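Putative glycoside hydrolase (Bacteroides ovatus, PDB 4ONZ) belongs to a glycoside-hydrolase-like family whose members fold as five-bladed beta-propellers. Local coordinates at residues M231-P236 with D292-L297; F176-S181 with L245-P250. All coordinates share one frame; numbering follows the deposited sequence. Where two conformers were deposited one is given.

Overall arrangement
Four antiparallel strands, 180-187, 200-204, 210-214 and 221-222, form one propeller blade. The chain enters it through 176-181 and leaves it through the loop that carries 231-236. It then starts the next blade with 245-250, and 292-297 leads into that blade's last strand, 296-299. Contact 2 closes the loop from 176-181 to 245-250, near the centre of the chain. Contact 1 closes the loop from 231-236 to 292-297, farther out. The two loops cross, since the segments alternate along the chain. Together they tie the neighbouring blades at an inner and an outer level. The contacts also touch each other, where Gln235 and Pro236 pack on Thr246 CG2.

Contact 1: residues M231-P236 with D292-L297; sequences MKIIQP and DPYKVL
The beta turn that sets Tyr294 against Met231 and Ile233 is closed by a hydrogen bond from Lys295 N to Asp292 O (3.0 Å). It is a type I turn from Asp292 to Lys295. A longer bond, from Tyr294 N to Asp292 OD1 (3.3 Å), adds an Asx turn. The N-H comes from above the carboxylate plane, 39° out of it. Nothing polar joins the two segments, and the contact itself is apolar.

Met231 is a selenomethionine deposited in two conformers, so its contacts with the Tyr294 ring hold for one of them and are doubtful in detail. In that conformer the chain runs straight out and bends at the last torsion (75°), which turns CE to the ring. Met231 CE is then 3.2 Å from Tyr294 CD1. SE lies 5.3 Å from the ring centroid and 28° off the normal, an oblique Met-aromatic contact.

The place is the outer part of a beta-propeller. Residues 231-236 belong to the connection from one blade to the next, and Val296 starts the last strand of that next blade. Ala211 and Thr213 of strand 210-214 also touch the Tyr294 side chain.

Ile233 uses two branches. CD1 sits at the ring edge, near its plane, 4.3 Å from Tyr294 CD1. CG2 lies anti to the backbone N and faces Val296, with 3.7 Å between the two CG2 atoms. The same Val296 methyl meets Ile234 CG2 at 4.0 Å, the two side chains crossing at about a right angle. Leu286 of strand 281-288 packs against both Ile234 and Val296.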
loop_
_atom_site.group_PDB
_atom_site.type_symbol
_atom_site.label_atom_id
_atom_site.label_comp_id
_atom_site.label_asym_id
_atom_site.label_seq_id
_atom_site.Cartn_x
_atom_site.Cartn_y
_atom_site.Cartn_z
HETATM N N MSE A 231 8.723 3.724 18.173
HETATM C CA MSE A 231 8.274 5.104 18.236
HETATM C C MSE A 231 7.074 5.344 17.358
HETATM O O MSE A 231 7.155 5.203 16.135
HETATM C CB MSE A 231 9.396 6.021 17.762
HETATM C CG MSE A 231 8.934 7.470 17.869
HETATM SE SE MSE A 231 10.394 8.681 17.381
HETATM C CE MSE A 231 10.307 8.375 15.449
ATOM N N LYS A 232 5.957 5.739 17.968
ATOM C CA LYS A 232 4.733 6.027 17.218
ATOM C C LYS A 232 4.724 7.486 16.800
ATOM O O LYS A 232 4.933 8.378 17.626
ATOM C CB LYS A 232 3.489 5.746 18.056
ATOM C CG LYS A 232 3.333 4.302 18.468
ATOM C CD LYS A 232 2.135 4.115 19.376
ATOM C CE LYS A 232 2.013 2.655 19.764
ATOM N NZ LYS A 232 0.812 2.391 20.595
ATOM N N ILE A 233 4.475 7.719 15.517
ATOM C CA ILE A 233 4.387 9.060 14.964
ATOM C C ILE A 233 2.967 9.593 15.140
ATOM O O ILE A 233 2.786 10.733 15.547
ATOM C CB ILE A 233 4.819 9.067 13.495
ATOM C CG1 ILE A 233 6.282 8.602 13.425
ATOM C CG2 ILE A 233 4.651 10.460 12.911
ATOM C CD1 ILE A 233 6.850 8.526 12.029
ATOM N N ILE A 234 1.977 8.782 14.764
ATOM C CA ILE A 234 0.571 9.062 15.056
ATOM C C ILE A 234 -0.107 7.757 15.434
ATOM O O ILE A 234 0.436 6.665 15.211
ATOM C CB ILE A 234 -0.218 9.729 13.913
ATOM C CG1 ILE A 234 -0.212 8.869 12.641
ATOM C CG2 ILE A 234 0.325 11.129 13.659
ATOM C CD1 ILE A 234 -1.297 9.271 11.670
ATOM N N GLN A 235 -1.279 7.889 16.038
ATOM C CA GLN A 235 -2.080 6.750 16.437
ATOM C C GLN A 235 -3.553 7.131 16.332
ATOM O O GLN A 235 -3.880 8.279 16.015
ATOM C CB GLN A 235 -1.676 6.252 17.830
ATOM C CG GLN A 235 -1.662 7.307 18.912
ATOM C CD GLN A 235 -0.850 6.853 20.108
ATOM O OE1 GLN A 235 0.252 7.339 20.329
ATOM N NE2 GLN A 235 -1.362 5.875 20.845
ATOM N N PRO A 236 -4.448 6.164 16.547
ATOM C CA PRO A 236 -5.877 6.437 16.403
ATOM C C PRO A 236 -6.442 7.469 17.366
ATOM O O PRO A 236 -5.935 7.634 18.479
ATOM C CB PRO A 236 -6.511 5.065 16.622
ATOM C CG PRO A 236 -5.461 4.115 16.168
ATOM C CD PRO A 236 -4.180 4.718 16.625
ATOM N N ASP A 292 12.849 16.720 9.160
ATOM C CA ASP A 292 12.664 15.790 10.282
ATOM C C ASP A 292 11.401 14.956 10.017
ATOM O O ASP A 292 10.305 15.350 10.427
ATOM C CB ASP A 292 12.549 16.554 11.610
ATOM C CG ASP A 292 12.498 15.628 12.826
ATOM O OD1 ASP A 292 12.348 14.400 12.656
ATOM O OD2 ASP A 292 12.615 16.128 13.962
ATOM N N PRO A 293 11.553 13.776 9.372
ATOM C CA PRO A 293 10.386 12.990 8.969
ATOM C C PRO A 293 9.556 12.372 10.096
ATOM O O PRO A 293 8.531 11.764 9.815
ATOM C CB PRO A 293 10.986 11.903 8.067
ATOM C CG PRO A 293 12.377 11.736 8.555
ATOM C CD PRO A 293 12.815 13.050 9.142
ATOM N N TYR A 294 9.984 12.537 11.347
ATOM C CA TYR A 294 9.238 12.040 12.499
ATOM C C TYR A 294 8.341 13.142 13.062
ATOM O O TYR A 294 7.472 12.885 13.903
ATOM C CB TYR A 294 10.199 11.572 13.594
ATOM C CG TYR A 294 11.298 10.680 13.087
ATOM C CD1 TYR A 294 11.003 9.464 12.492
ATOM C CD2 TYR A 294 12.640 11.049 13.197
ATOM C CE1 TYR A 294 12.004 8.634 12.024
ATOM C CE2 TYR A 294 13.649 10.227 12.717
ATOM C CZ TYR A 294 13.324 9.016 12.136
ATOM O OH TYR A 294 14.307 8.180 11.657
ATOM N N LYS A 295 8.551 14.368 12.588
ATOM C CA LYS A 295 7.838 15.539 13.098
ATOM C C LYS A 295 6.608 15.860 12.259
ATOM O O LYS A 295 6.712 16.207 11.078
ATOM C CB LYS A 295 8.797 16.734 13.142
ATOM C CG LYS A 295 8.219 18.049 13.639
ATOM C CD LYS A 295 9.251 19.154 13.444
ATOM C CE LYS A 295 8.712 20.527 13.805
ATOM N NZ LYS A 295 8.506 20.688 15.268
ATOM N N VAL A 296 5.442 15.747 12.892
ATOM C CA VAL A 296 4.163 16.020 12.248
ATOM C C VAL A 296 3.927 17.526 12.195
ATOM O O VAL A 296 4.081 18.211 13.203
ATOM C CB VAL A 296 3.003 15.353 13.023
ATOM C CG1 VAL A 296 1.645 15.759 12.453
ATOM C CG2 VAL A 296 3.171 13.840 13.011
ATOM N N LEU A 297 3.586 18.033 11.013
ATOM C CA LEU A 297 3.277 19.452 10.830
ATOM C C LEU A 297 1.778 19.654 10.782
ATOM O O LEU A 297 1.279 20.646 11.297
ATOM C CB LEU A 297 3.885 20.002 9.536
ATOM C CG LEU A 297 5.406 19.997 9.419
ATOM C CD1 LEU A 297 5.822 20.664 8.118
ATOM C CD2 LEU A 297 6.054 20.679 10.612
#

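Contact 2: residues F176-S181 with L245-P250; sequences FCKSGS and LTECGP
The side chain of Glu247 lies alongside that of Ser179, with Glu247 CG 3.8 Å from Ser179 CB. The two residues belong to neighbouring blades of the beta-propeller. Strands 180-187 and 245-255 open these blades and pair in parallel.

Ser179 OG donates a short hydrogen bond to Glu247 OE2 (2.6 Å), on the anti lone pair, away from OE1. Glu247 reaches it because CG is anti to the backbone N (chi1 -176°) and the chain is extended beyond. The Lys178 chain passes Glu247 obliquely, its CD 3.5 Å from Glu247 OE2. Lys178 NZ stays 5.2 Å from Glu247 OE2, too far for a salt bridge. A bound unknown ligand lies about 4 Å from the Glu247 side chain, consistent with a pocket here.

Cys248 CB touches both Ser179 O and Ser181 OG, all of it buried. Arg123 reaches in from outside the two segments and bonds to Cys248 O and Gly249 O. The first torsion of Ser181 (chi1 -60°) turns its hydroxyl to two carbonyls of the other segment: Ser181 OG is 3.0 Å from Pro250 O and equally 3.0 Å from Gly249 O.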
loop_
_atom_site.group_PDB
_atom_site.type_symbol
_atom_site.label_atom_id
_atom_site.label_comp_id
_atom_site.label_asym_id
_atom_site.label_seq_id
_atom_site.Cartn_x
_atom_site.Cartn_y
_atom_site.Cartn_z
ATOM N N PHE A 176 3.962 -9.080 14.553
ATOM C CA PHE A 176 2.821 -8.933 13.642
ATOM C C PHE A 176 2.898 -7.493 13.116
ATOM O O PHE A 176 2.843 -6.536 13.886
ATOM C CB PHE A 176 1.515 -9.167 14.406
ATOM C CG PHE A 176 0.292 -9.306 13.538
ATOM C CD1 PHE A 176 -0.260 -8.201 12.903
ATOM C CD2 PHE A 176 -0.355 -10.542 13.421
ATOM C CE1 PHE A 176 -1.399 -8.330 12.122
ATOM C CE2 PHE A 176 -1.502 -10.674 12.659
ATOM C CZ PHE A 176 -2.018 -9.564 11.998
ATOM N N CYS A 177 3.061 -7.339 11.805
ATOM C CA CYS A 177 3.198 -6.024 11.195
ATOM C C CYS A 177 2.894 -6.071 9.704
ATOM O O CYS A 177 2.972 -7.125 9.064
ATOM C CB CYS A 177 4.598 -5.440 11.439
ATOM S SG CYS A 177 5.981 -6.465 10.882
ATOM N N LYS A 178 2.533 -4.913 9.168
ATOM C CA LYS A 178 2.158 -4.785 7.767
ATOM C C LYS A 178 2.160 -3.321 7.341
ATOM O O LYS A 178 2.330 -2.430 8.178
ATOM C CB LYS A 178 0.759 -5.360 7.548
ATOM C CG LYS A 178 -0.318 -4.734 8.414
ATOM C CD LYS A 178 -1.708 -5.291 8.151
ATOM C CE LYS A 178 -1.814 -6.782 8.404
ATOM N NZ LYS A 178 -3.218 -7.220 8.192
ATOM N N SER A 179 1.999 -3.113 6.031
ATOM C CA SER A 179 1.830 -1.795 5.419
ATOM C C SER A 179 3.050 -0.879 5.485
ATOM O O SER A 179 3.146 -0.007 6.364
ATOM C CB SER A 179 0.597 -1.120 6.015
ATOM O OG SER A 179 -0.506 -2.031 6.035
ATOM N N GLY A 180 3.965 -1.070 4.539
ATOM C CA GLY A 180 5.200 -0.281 4.462
ATOM C C GLY A 180 5.192 0.748 3.344
ATOM O O GLY A 180 5.063 0.383 2.181
ATOM N N SER A 181 5.345 2.026 3.703
ATOM C CA SER A 181 5.333 3.137 2.736
ATOM C C SER A 181 6.687 3.847 2.614
ATOM O O SER A 181 7.023 4.752 3.401
ATOM C CB SER A 181 4.264 4.151 3.122
ATOM O OG SER A 181 3.003 3.536 3.128
ATOM N N LEU A 245 -7.778 2.453 13.567
ATOM C CA LEU A 245 -6.480 2.217 12.956
ATOM C C LEU A 245 -6.017 3.439 12.198
ATOM O O LEU A 245 -6.837 4.233 11.732
ATOM C CB LEU A 245 -6.571 1.091 11.930
ATOM C CG LEU A 245 -6.999 -0.302 12.360
ATOM C CD1 LEU A 245 -7.115 -1.186 11.136
ATOM C CD2 LEU A 245 -6.015 -0.885 13.370
ATOM N N THR A 246 -4.696 3.546 12.063
ATOM C CA THR A 246 -4.024 4.582 11.258
ATOM C C THR A 246 -2.999 3.789 10.482
ATOM O O THR A 246 -1.882 3.565 10.961
ATOM C CB THR A 246 -3.295 5.656 12.099
ATOM O OG1 THR A 246 -2.411 5.024 13.023
ATOM C CG2 THR A 246 -4.282 6.536 12.861
ATOM N N GLU A 247 -3.389 3.366 9.285
ATOM C CA GLU A 247 -2.600 2.440 8.488
ATOM C C GLU A 247 -1.998 3.050 7.223
ATOM O O GLU A 247 -2.679 3.730 6.458
ATOM C CB GLU A 247 -3.482 1.234 8.138
ATOM C CG GLU A 247 -2.757 0.126 7.385
ATOM C CD GLU A 247 -3.523 -1.181 7.337
ATOM O OE1 GLU A 247 -4.740 -1.197 7.618
ATOM O OE2 GLU A 247 -2.896 -2.209 7.011
ATOM N N CYS A 248 -0.719 2.767 6.983
ATOM C CA CYS A 248 -0.036 3.327 5.831
ATOM C C CYS A 248 -0.738 2.979 4.527
ATOM O O CYS A 248 -1.229 1.870 4.340
ATOM C CB CYS A 248 1.434 2.898 5.780
ATOM S SG CYS A 248 2.442 3.661 7.055
ATOM N N GLY A 249 -0.782 3.964 3.637
ATOM C CA GLY A 249 -1.378 3.811 2.324
ATOM C C GLY A 249 -0.257 3.583 1.332
ATOM O O GLY A 249 0.604 2.735 1.561
ATOM N N PRO A 250 -0.259 4.330 0.216
ATOM C CA PRO A 250 0.816 4.227 -0.771
ATOM C C PRO A 250 2.118 4.815 -0.233
ATOM O O PRO A 250 2.141 5.368 0.877
ATOM C CB PRO A 250 0.301 5.051 -1.967
ATOM C CG PRO A 250 -0.786 5.902 -1.433
ATOM C CD PRO A 250 -1.259 5.346 -0.134
#